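Local atomic coordinates of bradyzoite pseudokinase 1 (Toxoplasma gondii, PDB entry 6M7Z), a protein that regulates the membrane ultrastructure of the parasitophorous vacuole and has a divergent kinase fold that lacks the glycine-rich loop. Residues P144-L149 with D264-L269; D270-K275 with D293-G298; N152-L157 with Y235-A240; V239-L244 with Q274-E279; G181-G186 with A309-Y314. One frame throughout, in Å; residues are numbered along the deposited sequence.

Going from the N terminus, the start of helix 146-161 enters contact 1, which closes a loop of more than a hundred residues onto helix 263-276. Contact 3 is nested inside that loop, pairing helix 146-161 with helix 230-248. Segment 181-186, on strand 183-185, opens contact 5, which crosses contacts 1 and 3 and closes at the C-terminal end of the model. Within the span of contact 5 lie contact 4, joining helices 230-248 and 263-276, and contact 2, joining helix 263-276 to the loop after helix 287-291. Contact 4 also crosses contact 1. The five tie together helices, the small sheet and the C-terminal tail of the kinase-like C-lobe.

Contact 1 (P144-L149 with D264-L269); sequences PDVQVL and DHLELL
Gln-147 lays its CB over one face of the His-265 imidazole, a CH-pi contact with CB 3.5 Å from the ring centroid and 17° off the ring normal. With the chain extended beyond CG, the amide follows the ring, its OE1 between His-265 CE1 and NE2 and its plane turned 36° from that of the imidazole. Gln-147 NE2 hydrogen-bonds to Leu-295 O, which fixes the rotation of the amide. Asp-145 OD1 comes obliquely to the ND1-CE1 side of the ring, 3.8 Å from His-265 ND1, too far for a hydrogen bond. Asp-145 is the N-cap of helix 146-161, and its OD1 takes two weak bonds, from Gln-147 N (3.1 Å) and Val-148 N (3.3 Å).

Next to this polar patch, Val-146 opens its fork toward two leucines one turn apart on the facing helix side. CG1, anti to the backbone N (chi1 169°), meets Leu-269 CD2 at 3.6 Å, while CG2 meets Leu-266 CD2 at 4.0 Å. The contact therefore sets the first turn of helix 146-161 against helix 263-276. Helix 230-248 closes the apolar side, with Leu-248 against Val-146 and Phe-241 and Val-245 against Leu-269, and the C-terminal tail is tied on through a backbone bond between Asp-145 and Pro-311.

Contact 2 (D270-K275 with D293-G298); sequences DKLSQK and DPLFEG
An Asx turn at Asp-293 supplies the carboxylate that meets Lys-275 of helix 263-276 in a salt bridge. The two oxygens of Asp-293 divide the work. OD1 accepts from Leu-295 N at 3.1 Å, an almost straight bond (170°) that arrives on the anti side, 25° out of the carboxylate plane, and closes the turn. OD2 is met nearly end-on, in line with its C-O bond, by Lys-275 NZ at 3.0 Å, the lysine chain bending at its last torsion to come in from the opposite direction.

Gripped at both oxygens, the carboxylate rests against Leu-272, whose CD1 lies 3.6 Å from Asp-293 OD2. By position and sequence helix 263-276 probably corresponds to αH of protein kinases and helix 287-291 to αI, which the 3-10 turn 294-296 follows. The other branch of Leu-272 faces this turn: CD2 reaches Phe-296 CE2 at 3.9 Å, the two side chains crossing at about a right angle, and Leu-295 CD2 at 4.2 Å. Phe-296 continues onto Ala-150 and Ala-151 of helix 146-161, while Leu-295 packs back on Leu-268 and Leu-269.

Contact 3 (N152-L157 with Y235-A240); sequences NMVAAL and YSLGVA
Leu-237 points its forked end at helix 146-161 and is met there by three side chains, each coming from a different direction. Its CG stands anti to the backbone N (chi1 -180°), which carries the two methyls toward the facing helix. CD2 is shared by two partners. Val-154 CG2 touches it at 4.0 Å, the valine lying about square to the leucine, and Leu-157 CD2 reaches it at 3.9 Å as the two leucines slide past one another in opposite directions. The other methyl, Leu-237 CD1, is met by Met-153 CE at 3.9 Å, with the methionine passing at a slant. The Met-153 chain bends at its last torsion (71°), which swings CE across the gap, and the same methyl lies 4.4 Å from Ala-240 CB, one turn along from Leu-237.

All the atoms that touch are apolar and the residues carrying them are buried. The axes of segments 152-157 and 235-240 come within 11.5 Å and run nearly antiparallel, at 160°, a wide spacing bridged by long side chains such as Leu-237 and Met-153. Phe-241 adds its ring against Met-153 and Val-154, and helix 287-291 packs Ile-287, Ile-290 and Met-291 on the Val-154 side. By position and sequence, helices 146-161 and 230-248 probably correspond to αE and αF of protein kinases, and this antiparallel pairing is typical of the hydrophobic core of the kinase C-lobe.

Contact 4 (V239-L244 with Q274-E279); sequences VAFRNL and QKMIEE. With EDO (1,2-ethanediol), chain G.
Arg-242 reaches from helix 230-248 to the amide of Gln-274, NH2 donating to OE1 at 2.7 Å with an N-H...O angle of 157°. The oxygen lies near the guanidinium plane, but the donor stands 52° above the carbonyl plane of the amide. Bends at chi2 and chi3 fold the arginine chain over toward helix 263-276, and its flat end also passes Ile-277 CD1, 3.8 Å from NH1. The isoleucine's other branch, CG2, packs on the backbone of helix 230-248 at Val-239 N (3.6 Å) and on Val-239 CG2 (4.0 Å).

Deeper in, Met-276 sets its sulfur at the edge of the Phe-241 ring, a Met-aromatic contact with SD 3.7 Å from CD2; the methyl CE lies alongside CE2 of the same ring. Further out, Asp-270 holds Arg-242 NE in a salt bridge, Ser-273 OG adds a weak bond to NH2, and Ala-150 packs on Phe-241. O2 of a 1,2-ethanediol, probably from the crystallisation liquor, donates to Asn-243 OD1 at 3.1 Å. With NE on a carboxylate and NH2 on an amide oxygen, the guanidinium is restrained in rotation, and its charge is probably balanced mainly by Asp-270.

Contact 5 (G181-G186 with A309-Y314); sequences GTVVLG and ARPFRY
Arg-310 runs from CB over the turn at Gly-181, where the bend at chi2 (-69°) lowers CD onto the glycine backbone, 3.5 Å from Gly-181 C. NE gives a weak bond to Asp-180 O. At the tip, Thr-182 OG1 lies 3.3 Å above one face of the Arg-310 guanidinium, toward its rim; this hydroxyl is hydrogen-bonded to Asp-180 OD1. Arg-310 NH1 turns back to Ala-309 O at 2.7 Å, the oxygen in the guanidinium plane, and also bonds Gly-307 O.

Farther along, Val-183 CG2 meets Pro-311 CG at 4.0 Å and the in-plane edge of Phe-312 at CE2, 3.8 Å. One water bridges the backbones, donating to Gly-181 O and accepting from Phe-312 N, both at 2.8 Å. The type I turn 310-313 thus lies against the end of the hairpin formed by strands 175-177 and 183-185, probably the counterpart of β7-β8 in the kinase C-lobe, here overlaid by the C-terminal tail.

Contact 1 (P144-L149 with D264-L269)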
# COMPACT_ATOMS: atom_id res chain seq x y z
N PRO A 144 -11.53 14.98 -0.64
CA PRO A 144 -11.47 14.35 -1.95
C PRO A 144 -12.85 14.19 -2.60
O PRO A 144 -13.89 14.32 -1.94
CB PRO A 144 -10.94 12.95 -1.61
CG PRO A 144 -11.58 12.66 -0.27
CD PRO A 144 -11.56 14.00 0.46
N ASP A 145 -12.83 13.89 -3.90
CA ASP A 145 -13.97 13.35 -4.60
C ASP A 145 -14.17 11.91 -4.08
O ASP A 145 -13.38 11.01 -4.37
CB ASP A 145 -13.74 13.45 -6.11
CG ASP A 145 -14.89 12.99 -6.98
OD1 ASP A 145 -15.66 12.14 -6.52
OD2 ASP A 145 -14.99 13.49 -8.13
N VAL A 146 -15.25 11.71 -3.31
CA VAL A 146 -15.56 10.45 -2.65
C VAL A 146 -15.76 9.34 -3.69
O VAL A 146 -15.33 8.20 -3.50
CB VAL A 146 -16.79 10.61 -1.75
CG1 VAL A 146 -17.31 9.28 -1.24
CG2 VAL A 146 -16.48 11.53 -0.58
N GLN A 147 -16.46 9.67 -4.77
CA GLN A 147 -16.81 8.71 -5.80
C GLN A 147 -15.53 8.13 -6.42
O GLN A 147 -15.40 6.92 -6.58
CB GLN A 147 -17.68 9.40 -6.85
CG GLN A 147 -18.13 8.49 -7.97
CD GLN A 147 -18.62 9.24 -9.18
OE1 GLN A 147 -18.21 10.37 -9.44
NE2 GLN A 147 -19.53 8.62 -9.91
N VAL A 148 -14.59 9.01 -6.75
CA VAL A 148 -13.38 8.64 -7.47
C VAL A 148 -12.42 7.91 -6.52
O VAL A 148 -11.76 6.96 -6.94
CB VAL A 148 -12.72 9.87 -8.12
CG1 VAL A 148 -11.38 9.51 -8.77
CG2 VAL A 148 -13.65 10.51 -9.15
N LEU A 149 -12.36 8.34 -5.26
CA LEU A 149 -11.48 7.71 -4.27
C LEU A 149 -11.92 6.26 -4.05
O LEU A 149 -11.10 5.34 -4.08
CB LEU A 149 -11.52 8.49 -2.95
CG LEU A 149 -10.67 7.90 -1.82
CD1 LEU A 149 -9.23 7.71 -2.24
CD2 LEU A 149 -10.71 8.81 -0.62
N ASP A 264 -24.51 13.41 -1.90
CA ASP A 264 -25.19 12.31 -2.60
C ASP A 264 -24.21 11.14 -2.81
O ASP A 264 -24.62 9.97 -2.76
CB ASP A 264 -25.88 12.80 -3.88
CG ASP A 264 -24.95 13.25 -5.00
OD1 ASP A 264 -23.93 13.92 -4.71
OD2 ASP A 264 -25.27 12.95 -6.17
N HIS A 265 -22.93 11.45 -3.05
CA HIS A 265 -21.87 10.42 -3.14
C HIS A 265 -21.75 9.66 -1.81
O HIS A 265 -21.63 8.45 -1.80
CB HIS A 265 -20.52 11.03 -3.55
CG HIS A 265 -20.40 11.39 -5.00
ND1 HIS A 265 -19.34 12.14 -5.48
CD2 HIS A 265 -21.23 11.19 -6.05
CE1 HIS A 265 -19.49 12.34 -6.77
NE2 HIS A 265 -20.65 11.76 -7.15
N LEU A 266 -21.77 10.40 -0.69
CA LEU A 266 -21.61 9.82 0.66
C LEU A 266 -22.75 8.84 0.96
O LEU A 266 -22.51 7.77 1.51
CB LEU A 266 -21.56 10.92 1.72
CG LEU A 266 -20.24 11.67 1.84
CD1 LEU A 266 -20.36 12.87 2.77
CD2 LEU A 266 -19.13 10.74 2.32
N GLU A 267 -23.98 9.23 0.61
CA GLU A 267 -25.16 8.41 0.90
C GLU A 267 -25.06 7.11 0.09
O GLU A 267 -25.33 6.02 0.61
CB GLU A 267 -26.45 9.18 0.64
CG GLU A 267 -26.67 10.34 1.61
CD GLU A 267 -27.79 11.31 1.27
OE1 GLU A 267 -28.84 10.86 0.78
OE2 GLU A 267 -27.62 12.54 1.49
N LEU A 268 -24.63 7.22 -1.17
CA LEU A 268 -24.48 6.06 -2.06
C LEU A 268 -23.36 5.14 -1.55
O LEU A 268 -23.52 3.92 -1.55
CB LEU A 268 -24.21 6.54 -3.49
CG LEU A 268 -25.41 7.15 -4.22
CD1 LEU A 268 -24.99 7.67 -5.59
CD2 LEU A 268 -26.57 6.15 -4.35
N LEU A 269 -22.24 5.72 -1.10
CA LEU A 269 -21.13 4.93 -0.59
C LEU A 269 -21.55 4.20 0.70
O LEU A 269 -21.19 3.03 0.90
CB LEU A 269 -19.91 5.82 -0.34
CG LEU A 269 -18.64 5.09 0.11
CD1 LEU A 269 -18.31 3.93 -0.83
CD2 LEU A 269 -17.46 6.03 0.20

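Contact 2 (D270-K275 with D293-G298)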
# COMPACT_ATOMS: atom_id res chain seq x y z
N ASP A 270 -22.35 4.86 1.54
CA ASP A 270 -22.84 4.25 2.78
C ASP A 270 -23.68 3.00 2.46
O ASP A 270 -23.55 1.98 3.14
CB ASP A 270 -23.65 5.24 3.63
CG ASP A 270 -23.38 5.13 5.13
OD1 ASP A 270 -22.34 4.54 5.53
OD2 ASP A 270 -24.19 5.68 5.90
N LYS A 271 -24.53 3.09 1.43
CA LYS A 271 -25.39 1.98 0.99
C LYS A 271 -24.53 0.83 0.44
O LYS A 271 -24.81 -0.34 0.74
CB LYS A 271 -26.40 2.43 -0.07
CG LYS A 271 -27.65 3.09 0.51
CD LYS A 271 -28.53 3.87 -0.43
CE LYS A 271 -29.33 4.92 0.33
NZ LYS A 271 -30.30 5.62 -0.54
N LEU A 272 -23.51 1.17 -0.36
CA LEU A 272 -22.59 0.19 -0.94
C LEU A 272 -21.82 -0.51 0.19
O LEU A 272 -21.67 -1.75 0.18
CB LEU A 272 -21.66 0.88 -1.95
CG LEU A 272 -20.48 0.04 -2.45
CD1 LEU A 272 -20.96 -1.23 -3.14
CD2 LEU A 272 -19.55 0.84 -3.37
N SER A 273 -21.34 0.26 1.17
CA SER A 273 -20.54 -0.31 2.25
C SER A 273 -21.39 -1.27 3.09
O SER A 273 -20.87 -2.29 3.54
CB SER A 273 -19.88 0.75 3.08
OG SER A 273 -20.80 1.36 3.97
N GLN A 274 -22.70 -0.98 3.25
CA GLN A 274 -23.61 -1.84 4.03
C GLN A 274 -23.74 -3.22 3.35
O GLN A 274 -23.85 -4.24 4.03
CB GLN A 274 -24.96 -1.16 4.23
CG GLN A 274 -25.80 -1.74 5.38
CD GLN A 274 -25.19 -1.59 6.76
OE1 GLN A 274 -24.91 -0.50 7.24
NE2 GLN A 274 -25.02 -2.72 7.44
N LYS A 275 -23.71 -3.26 2.01
CA LYS A 275 -23.74 -4.53 1.28
C LYS A 275 -22.44 -5.31 1.52
O LYS A 275 -22.47 -6.55 1.68
CB LYS A 275 -23.93 -4.30 -0.22
CG LYS A 275 -25.29 -3.75 -0.62
CD LYS A 275 -25.35 -3.30 -2.08
CE LYS A 275 -26.41 -2.25 -2.35
NZ LYS A 275 -25.91 -1.11 -3.18
N ASP A 293 -21.94 -0.74 -9.30
CA ASP A 293 -22.82 -0.06 -8.35
C ASP A 293 -23.18 1.31 -8.91
O ASP A 293 -22.38 1.93 -9.62
CB ASP A 293 -22.19 0.01 -6.95
CG ASP A 293 -23.11 0.54 -5.86
OD1 ASP A 293 -23.18 1.77 -5.68
OD2 ASP A 293 -23.78 -0.30 -5.19
N PRO A 294 -24.41 1.82 -8.63
CA PRO A 294 -24.81 3.17 -9.00
C PRO A 294 -23.80 4.29 -8.74
O PRO A 294 -23.74 5.26 -9.50
CB PRO A 294 -26.05 3.42 -8.12
CG PRO A 294 -26.67 2.04 -7.97
CD PRO A 294 -25.52 1.07 -8.00
N LEU A 295 -23.01 4.16 -7.66
CA LEU A 295 -22.05 5.19 -7.26
C LEU A 295 -21.04 5.47 -8.38
O LEU A 295 -20.59 6.60 -8.51
CB LEU A 295 -21.33 4.74 -5.98
CG LEU A 295 -20.14 5.59 -5.54
CD1 LEU A 295 -20.59 7.02 -5.25
CD2 LEU A 295 -19.47 4.97 -4.33
N PHE A 296 -20.71 4.46 -9.19
CA PHE A 296 -19.59 4.55 -10.15
C PHE A 296 -20.05 4.75 -11.60
O PHE A 296 -19.21 4.74 -12.50
CB PHE A 296 -18.72 3.30 -10.06
CG PHE A 296 -18.20 2.99 -8.68
CD1 PHE A 296 -17.57 3.97 -7.93
CD2 PHE A 296 -18.35 1.73 -8.13
CE1 PHE A 296 -17.08 3.69 -6.66
CE2 PHE A 296 -17.87 1.45 -6.86
CZ PHE A 296 -17.22 2.43 -6.14
N GLU A 297 -21.35 4.97 -11.83
CA GLU A 297 -21.83 5.20 -13.21
C GLU A 297 -21.27 6.53 -13.73
O GLU A 297 -21.27 7.54 -13.04
CB GLU A 297 -23.36 5.15 -13.28
CG GLU A 297 -23.87 3.73 -13.38
CD GLU A 297 -25.35 3.56 -13.12
OE1 GLU A 297 -26.10 4.56 -13.26
OE2 GLU A 297 -25.74 2.43 -12.76
N GLY A 298 -20.79 6.49 -14.97
CA GLY A 298 -20.16 7.62 -15.64
C GLY A 298 -18.64 7.61 -15.53
O GLY A 298 -17.98 8.44 -16.16

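Contact 3 (N152-L157 with Y235-A240)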
# COMPACT_ATOMS: atom_id res chain seq x y z
N ASN A 152 -11.04 4.23 -7.07
CA ASN A 152 -9.57 4.06 -7.03
C ASN A 152 -9.23 2.90 -6.08
O ASN A 152 -8.41 2.03 -6.40
CB ASN A 152 -8.92 5.41 -6.67
CG ASN A 152 -7.42 5.49 -6.92
OD1 ASN A 152 -6.69 4.52 -6.71
ND2 ASN A 152 -6.94 6.66 -7.34
N MET A 153 -9.92 2.84 -4.93
CA MET A 153 -9.65 1.85 -3.91
C MET A 153 -10.08 0.45 -4.36
O MET A 153 -9.30 -0.51 -4.22
CB MET A 153 -10.33 2.21 -2.58
CG MET A 153 -9.59 3.29 -1.79
SD MET A 153 -10.62 4.21 -0.62
CE MET A 153 -10.90 2.93 0.61
N VAL A 154 -11.29 0.34 -4.92
CA VAL A 154 -11.81 -0.94 -5.47
C VAL A 154 -10.88 -1.43 -6.59
O VAL A 154 -10.55 -2.61 -6.65
CB VAL A 154 -13.25 -0.81 -6.00
CG1 VAL A 154 -13.74 -2.09 -6.64
CG2 VAL A 154 -14.24 -0.40 -4.93
N ALA A 155 -10.49 -0.52 -7.48
CA ALA A 155 -9.66 -0.87 -8.63
C ALA A 155 -8.32 -1.42 -8.16
O ALA A 155 -7.80 -2.36 -8.73
CB ALA A 155 -9.46 0.33 -9.53
N ALA A 156 -7.76 -0.79 -7.11
CA ALA A 156 -6.45 -1.15 -6.60
C ALA A 156 -6.50 -2.59 -6.06
O ALA A 156 -5.62 -3.41 -6.37
CB ALA A 156 -6.02 -0.17 -5.55
N LEU A 157 -7.56 -2.90 -5.30
CA LEU A 157 -7.76 -4.22 -4.74
C LEU A 157 -7.91 -5.26 -5.86
O LEU A 157 -7.30 -6.34 -5.80
CB LEU A 157 -9.01 -4.22 -3.85
CG LEU A 157 -9.30 -5.53 -3.12
CD1 LEU A 157 -8.08 -6.01 -2.37
CD2 LEU A 157 -10.46 -5.37 -2.17
N TYR A 235 -15.23 -7.48 2.66
CA TYR A 235 -15.68 -7.06 3.99
C TYR A 235 -14.77 -5.92 4.51
O TYR A 235 -15.27 -4.86 4.88
CB TYR A 235 -15.70 -8.25 4.97
CG TYR A 235 -16.12 -7.86 6.36
CD1 TYR A 235 -17.45 -7.85 6.74
CD2 TYR A 235 -15.18 -7.45 7.30
CE1 TYR A 235 -17.84 -7.47 8.01
CE2 TYR A 235 -15.56 -7.05 8.57
CZ TYR A 235 -16.90 -7.04 8.92
OH TYR A 235 -17.25 -6.62 10.17
N SER A 236 -13.46 -6.15 4.49
CA SER A 236 -12.47 -5.19 5.03
C SER A 236 -12.55 -3.85 4.29
O SER A 236 -12.42 -2.81 4.90
CB SER A 236 -11.06 -5.73 4.96
OG SER A 236 -10.92 -6.89 5.76
N LEU A 237 -12.71 -3.90 2.97
CA LEU A 237 -12.77 -2.69 2.18
C LEU A 237 -14.09 -1.96 2.48
O LEU A 237 -14.15 -0.72 2.48
CB LEU A 237 -12.66 -3.04 0.70
CG LEU A 237 -12.71 -1.83 -0.24
CD1 LEU A 237 -11.52 -0.91 0.01
CD2 LEU A 237 -12.76 -2.26 -1.68
N GLY A 238 -15.14 -2.74 2.75
CA GLY A 238 -16.42 -2.22 3.19
C GLY A 238 -16.28 -1.44 4.49
O GLY A 238 -16.78 -0.31 4.59
N VAL A 239 -15.56 -2.02 5.45
CA VAL A 239 -15.29 -1.37 6.73
C VAL A 239 -14.52 -0.07 6.49
O VAL A 239 -14.76 0.92 7.16
CB VAL A 239 -14.56 -2.32 7.71
CG1 VAL A 239 -13.99 -1.58 8.91
CG2 VAL A 239 -15.45 -3.45 8.14
N ALA A 240 -13.58 -0.09 5.54
CA ALA A 240 -12.81 1.11 5.23
C ALA A 240 -13.72 2.20 4.65
O ALA A 240 -13.53 3.39 4.92
CB ALA A 240 -11.66 0.76 4.31

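Contact 4 (V239-L244 with Q274-E279)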
# COMPACT_ATOMS: atom_id res chain seq x y z
N VAL A 239 -15.56 -2.02 5.45
CA VAL A 239 -15.29 -1.37 6.73
C VAL A 239 -14.52 -0.07 6.49
O VAL A 239 -14.76 0.92 7.16
CB VAL A 239 -14.56 -2.32 7.71
CG1 VAL A 239 -13.99 -1.58 8.91
CG2 VAL A 239 -15.45 -3.45 8.14
N ALA A 240 -13.58 -0.09 5.54
CA ALA A 240 -12.81 1.11 5.23
C ALA A 240 -13.72 2.20 4.65
O ALA A 240 -13.53 3.39 4.92
CB ALA A 240 -11.66 0.76 4.31
N PHE A 241 -14.68 1.80 3.82
CA PHE A 241 -15.63 2.74 3.24
C PHE A 241 -16.52 3.34 4.33
O PHE A 241 -16.78 4.55 4.33
CB PHE A 241 -16.48 2.07 2.16
CG PHE A 241 -15.78 1.82 0.85
CD1 PHE A 241 -14.63 2.50 0.50
CD2 PHE A 241 -16.30 0.92 -0.07
CE1 PHE A 241 -13.98 2.23 -0.69
CE2 PHE A 241 -15.67 0.67 -1.27
CZ PHE A 241 -14.51 1.33 -1.57
N ARG A 242 -16.94 2.50 5.28
CA ARG A 242 -17.72 2.96 6.41
C ARG A 242 -16.90 4.00 7.19
O ARG A 242 -17.44 5.04 7.58
CB ARG A 242 -18.15 1.78 7.28
CG ARG A 242 -18.97 2.17 8.49
CD ARG A 242 -20.19 3.06 8.22
NE ARG A 242 -21.14 2.48 7.29
CZ ARG A 242 -21.98 1.47 7.58
NH1 ARG A 242 -21.96 0.91 8.78
NH2 ARG A 242 -22.79 1.00 6.64
N ASN A 243 -15.61 3.72 7.39
CA ASN A 243 -14.68 4.59 8.09
C ASN A 243 -14.63 5.93 7.37
O ASN A 243 -14.68 6.99 7.99
CB ASN A 243 -13.33 3.89 8.25
CG ASN A 243 -12.33 4.59 9.15
OD1 ASN A 243 -12.59 5.66 9.68
ND2 ASN A 243 -11.16 4.00 9.28
N LEU A 244 -14.55 5.86 6.03
CA LEU A 244 -14.46 7.03 5.17
C LEU A 244 -15.72 7.91 5.34
O LEU A 244 -15.61 9.13 5.56
CB LEU A 244 -14.29 6.51 3.74
CG LEU A 244 -14.07 7.49 2.60
CD1 LEU A 244 -13.09 8.57 2.97
CD2 LEU A 244 -13.55 6.72 1.39
N GLN A 274 -22.70 -0.98 3.25
CA GLN A 274 -23.61 -1.84 4.03
C GLN A 274 -23.74 -3.22 3.35
O GLN A 274 -23.85 -4.24 4.03
CB GLN A 274 -24.96 -1.16 4.23
CG GLN A 274 -25.80 -1.74 5.38
CD GLN A 274 -25.19 -1.59 6.76
OE1 GLN A 274 -24.91 -0.50 7.24
NE2 GLN A 274 -25.02 -2.72 7.44
N LYS A 275 -23.71 -3.26 2.01
CA LYS A 275 -23.74 -4.53 1.28
C LYS A 275 -22.44 -5.31 1.52
O LYS A 275 -22.47 -6.55 1.68
CB LYS A 275 -23.93 -4.30 -0.22
CG LYS A 275 -25.29 -3.75 -0.62
CD LYS A 275 -25.35 -3.30 -2.08
CE LYS A 275 -26.41 -2.25 -2.35
NZ LYS A 275 -25.91 -1.11 -3.18
N MET A 276 -21.31 -4.58 1.54
CA MET A 276 -19.98 -5.17 1.60
C MET A 276 -19.70 -5.76 2.99
O MET A 276 -18.92 -6.70 3.09
CB MET A 276 -18.91 -4.14 1.22
CG MET A 276 -18.98 -3.76 -0.24
SD MET A 276 -18.01 -2.31 -0.71
CE MET A 276 -16.36 -3.02 -0.71
N ILE A 277 -20.37 -5.25 4.04
CA ILE A 277 -20.12 -5.72 5.42
C ILE A 277 -21.22 -6.67 5.92
O ILE A 277 -21.33 -6.89 7.13
CB ILE A 277 -19.94 -4.53 6.39
CG1 ILE A 277 -21.25 -3.75 6.60
CG2 ILE A 277 -18.77 -3.64 5.93
CD1 ILE A 277 -21.13 -2.52 7.47
N GLU A 278 -22.00 -7.25 5.00
CA GLU A 278 -22.97 -8.31 5.38
C GLU A 278 -22.23 -9.42 6.14
O GLU A 278 -21.12 -9.82 5.75
CB GLU A 278 -23.66 -8.85 4.13
CG GLU A 278 -24.78 -7.97 3.60
CD GLU A 278 -26.04 -7.91 4.47
OE1 GLU A 278 -26.23 -8.82 5.31
OE2 GLU A 278 -26.80 -6.91 4.35
N GLU A 279 -22.84 -9.89 7.23
CA GLU A 279 -22.26 -10.90 8.12
C GLU A 279 -21.93 -12.18 7.32
O GLU A 279 -20.91 -12.79 7.55
CB GLU A 279 -23.20 -11.17 9.30
CG GLU A 279 -22.59 -12.03 10.41
CD GLU A 279 -23.53 -12.47 11.54
OE1 GLU A 279 -23.23 -13.51 12.20
OE2 GLU A 279 -24.55 -11.77 11.80
C1 EDO G . -8.61 6.64 10.10
O1 EDO G . -7.94 5.47 9.62
C2 EDO G . -9.46 6.26 11.29
O2 EDO G . -10.56 7.17 11.40

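Contact 5 (G181-G186 with A309-Y314)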
# COMPACT_ATOMS: atom_id res chain seq x y z
N GLY A 181 0.09 12.47 -6.81
CA GLY A 181 -1.36 12.46 -6.49
C GLY A 181 -2.05 11.13 -6.77
O GLY A 181 -3.26 11.00 -6.50
N THR A 182 -1.32 10.14 -7.31
CA THR A 182 -1.83 8.78 -7.47
C THR A 182 -2.11 8.19 -6.09
O THR A 182 -1.30 8.35 -5.18
CB THR A 182 -0.83 7.87 -8.20
OG1 THR A 182 -0.32 8.53 -9.35
CG2 THR A 182 -1.43 6.55 -8.63
N VAL A 183 -3.26 7.52 -5.94
CA VAL A 183 -3.59 6.80 -4.71
C VAL A 183 -3.34 5.32 -4.96
O VAL A 183 -3.90 4.75 -5.87
CB VAL A 183 -5.05 7.07 -4.28
CG1 VAL A 183 -5.46 6.21 -3.10
CG2 VAL A 183 -5.27 8.54 -3.99
N VAL A 184 -2.51 4.71 -4.09
CA VAL A 184 -2.01 3.34 -4.28
C VAL A 184 -2.29 2.51 -3.02
O VAL A 184 -2.38 3.04 -1.93
CB VAL A 184 -0.51 3.32 -4.63
CG1 VAL A 184 -0.25 4.10 -5.92
CG2 VAL A 184 0.36 3.83 -3.49
N LEU A 185 -2.40 1.19 -3.23
CA LEU A 185 -2.58 0.22 -2.18
C LEU A 185 -1.22 -0.33 -1.76
O LEU A 185 -0.48 -0.86 -2.58
CB LEU A 185 -3.48 -0.91 -2.69
CG LEU A 185 -3.75 -2.04 -1.70
CD1 LEU A 185 -4.32 -1.51 -0.39
CD2 LEU A 185 -4.70 -3.05 -2.33
N GLY A 186 -0.93 -0.20 -0.46
CA GLY A 186 0.29 -0.71 0.17
C GLY A 186 -0.05 -1.71 1.28
O GLY A 186 -1.11 -2.38 1.24
N ALA A 309 -6.42 8.62 -12.18
CA ALA A 309 -7.31 9.29 -11.24
C ALA A 309 -6.49 10.12 -10.25
O ALA A 309 -5.38 9.76 -9.87
CB ALA A 309 -8.19 8.30 -10.53
N ARG A 310 -7.07 11.27 -9.85
CA ARG A 310 -6.48 12.18 -8.90
C ARG A 310 -7.60 12.65 -7.98
O ARG A 310 -8.08 13.78 -8.06
CB ARG A 310 -5.79 13.34 -9.64
CG ARG A 310 -4.59 12.92 -10.49
CD ARG A 310 -3.41 12.46 -9.67
NE ARG A 310 -2.23 12.16 -10.46
CZ ARG A 310 -2.06 11.04 -11.17
NH1 ARG A 310 -2.99 10.10 -11.18
NH2 ARG A 310 -0.94 10.88 -11.87
N PRO A 311 -8.06 11.77 -7.05
CA PRO A 311 -9.20 12.08 -6.20
C PRO A 311 -9.02 13.30 -5.28
O PRO A 311 -10.02 13.83 -4.78
CB PRO A 311 -9.37 10.83 -5.31
CG PRO A 311 -8.51 9.75 -5.95
CD PRO A 311 -7.45 10.47 -6.75
N PHE A 312 -7.76 13.71 -5.05
CA PHE A 312 -7.42 14.77 -4.09
C PHE A 312 -7.05 16.09 -4.79
O PHE A 312 -6.69 17.03 -4.10
CB PHE A 312 -6.28 14.32 -3.18
CG PHE A 312 -6.65 13.26 -2.17
CD1 PHE A 312 -7.29 13.60 -0.99
CD2 PHE A 312 -6.37 11.92 -2.41
CE1 PHE A 312 -7.66 12.62 -0.08
CE2 PHE A 312 -6.75 10.94 -1.50
CZ PHE A 312 -7.38 11.30 -0.34
N ARG A 313 -7.19 16.18 -6.12
CA ARG A 313 -7.12 17.48 -6.84
C ARG A 313 -8.48 18.20 -6.75
O ARG A 313 -9.51 17.54 -6.73
CB ARG A 313 -6.74 17.26 -8.31
CG ARG A 313 -5.33 17.70 -8.66
CD ARG A 313 -4.94 17.29 -10.07
NE ARG A 313 -3.79 18.01 -10.60
CZ ARG A 313 -2.99 17.57 -11.58
NH1 ARG A 313 -3.09 16.32 -12.01
NH2 ARG A 313 -2.08 18.37 -12.10
N TYR A 314 -8.48 19.54 -6.69
CA TYR A 314 -9.66 20.34 -7.07
C TYR A 314 -9.30 21.26 -8.24
O TYR A 314 -9.58 20.96 -9.39
CB TYR A 314 -10.19 21.20 -5.92
CG TYR A 314 -9.15 22.08 -5.27
CD1 TYR A 314 -8.56 23.14 -5.95
CD2 TYR A 314 -8.77 21.87 -3.95
CE1 TYR A 314 -7.61 23.95 -5.35
CE2 TYR A 314 -7.82 22.67 -3.34
CZ TYR A 314 -7.23 23.71 -4.04
OH TYR A 314 -6.30 24.50 -3.43
O HOH W 1 -5.26 12.85 -5.97